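Local coordinates for Atg1 tMIT (Kluyveromyces marxianus, PDB 4P1N), which is the tandem MIT region of a serine/threonine protein kinase required for autophagosome formation and cytoplasm-to-vacuole transport, at residues W221-E224 against I225-D228. Numbering follows the deposited sequence.
Sequences WMLE and ILLD
Ile225 folds back along the turn of helix before it, over the carbonyls of Trp221 and Met222. Its CB lies 3.2 Å from Met222 O. With CG1 beside the backbone N and anti to the carbonyl carbon (chi1 -71°), the longer branch runs back down the helix: CG1 comes 3.4 Å from Trp221 O, and CD1 at the tip is still 3.7 Å from that same oxygen. The Ile225 N-H bonds to Trp221 O at 3.3 Å, a rather long i to i+4 helical bond, and more weakly to Met222 O. Cut back to an alanine here, the chain loses CG1, CG2 and CD1, which would probably strip the apolar cover from Trp221 O and open a gap toward Met24 and Ile115. Two residues on, the backbone bonding is looser: Leu227 N bonds to Glu224 O at 3.0 Å, three residues back, while its i to i+4 bond to Leu223 O is weak. On another face, Leu223 CD2 and Leu226 CD1 sit 4.3 Å apart. Around this last turn of helix 209-227, in the second MIT domain, Ile225 packs on helices 10-33 and 95-129, Leu223 on helices 184-204 and 250-273.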
loop_
_atom_site.group_PDB
_atom_site.type_symbol
_atom_site.label_atom_id
_atom_site.label_comp_id
_atom_site.label_asym_id
_atom_site.label_seq_id
_atom_site.Cartn_x
_atom_site.Cartn_y
_atom_site.Cartn_z
ATOM N N TRP B 221 15.974 1.514 9.065
ATOM C CA TRP B 221 15.068 2.356 8.284
ATOM C C TRP B 221 14.739 3.630 9.037
ATOM O O TRP B 221 14.781 4.706 8.469
ATOM C CB TRP B 221 13.776 1.651 7.949
ATOM C CG TRP B 221 13.903 0.534 7.007
ATOM C CD1 TRP B 221 13.482 -0.757 7.222
ATOM C CD2 TRP B 221 14.409 0.576 5.665
ATOM N NE1 TRP B 221 13.700 -1.508 6.102
ATOM C CE2 TRP B 221 14.265 -0.718 5.132
ATOM C CE3 TRP B 221 14.918 1.583 4.859
ATOM C CZ2 TRP B 221 14.632 -1.033 3.851
ATOM C CZ3 TRP B 221 15.313 1.271 3.564
ATOM C CH2 TRP B 221 15.171 -0.033 3.073
ATOM N N MET B 222 14.458 3.501 10.330
ATOM C CA MET B 222 14.093 4.653 11.183
ATOM C C MET B 222 15.171 5.682 11.264
ATOM O O MET B 222 14.910 6.859 11.051
ATOM C CB MET B 222 13.719 4.203 12.591
ATOM C CG MET B 222 12.433 3.393 12.584
ATOM S SD MET B 222 11.888 2.932 14.242
ATOM C CE MET B 222 11.382 4.485 14.906
ATOM N N LEU B 223 16.398 5.252 11.547
ATOM C CA LEU B 223 17.514 6.172 11.658
ATOM C C LEU B 223 17.925 6.781 10.328
ATOM O O LEU B 223 18.442 7.913 10.293
ATOM C CB LEU B 223 18.735 5.480 12.317
ATOM C CG LEU B 223 18.589 5.034 13.759
ATOM C CD1 LEU B 223 19.808 4.230 14.206
ATOM C CD2 LEU B 223 18.390 6.236 14.656
ATOM N N GLU B 224 17.757 6.053 9.231
ATOM C CA GLU B 224 18.064 6.643 7.913
ATOM C C GLU B 224 17.173 7.822 7.606
ATOM O O GLU B 224 17.592 8.778 6.982
ATOM C CB GLU B 224 17.969 5.624 6.789
ATOM C CG GLU B 224 19.286 4.910 6.588
ATOM C CD GLU B 224 19.125 3.533 6.011
ATOM O OE1 GLU B 224 19.903 2.657 6.433
ATOM O OE2 GLU B 224 18.231 3.333 5.154
ATOM N N ILE B 225 15.940 7.770 8.097
ATOM C CA ILE B 225 15.045 8.884 7.943
ATOM C C ILE B 225 15.704 10.153 8.487
ATOM O O ILE B 225 15.632 11.212 7.868
ATOM C CB ILE B 225 13.693 8.592 8.620
ATOM C CG1 ILE B 225 12.951 7.544 7.800
ATOM C CG2 ILE B 225 12.853 9.861 8.741
ATOM C CD1 ILE B 225 11.838 6.864 8.575
ATOM N N LEU B 226 16.374 10.020 9.624
ATOM C CA LEU B 226 16.984 11.145 10.300
ATOM C C LEU B 226 18.262 11.637 9.633
ATOM O O LEU B 226 18.691 12.745 9.904
ATOM C CB LEU B 226 17.291 10.775 11.735
ATOM C CG LEU B 226 16.128 10.300 12.613
ATOM C CD1 LEU B 226 16.596 10.103 14.041
ATOM C CD2 LEU B 226 15.009 11.336 12.558
ATOM N N LEU B 227 18.877 10.804 8.802
ATOM C CA LEU B 227 20.091 11.168 8.070
ATOM C C LEU B 227 19.774 11.542 6.637
ATOM O O LEU B 227 20.654 11.932 5.911
ATOM C CB LEU B 227 21.091 10.008 8.070
ATOM C CG LEU B 227 21.652 9.622 9.441
ATOM C CD1 LEU B 227 22.523 8.380 9.330
ATOM C CD2 LEU B 227 22.419 10.785 10.042
ATOM N N ASP B 228 18.521 11.414 6.224
ATOM C CA ASP B 228 18.159 11.733 4.866
ATOM C C ASP B 228 17.738 13.199 4.771
ATOM O O ASP B 228 16.768 13.638 5.421
ATOM C CB ASP B 228 17.034 10.804 4.408
ATOM C CG ASP B 228 16.698 10.969 2.942
ATOM O OD1 ASP B 228 16.461 12.103 2.490
ATOM O OD2 ASP B 228 16.623 9.950 2.240
#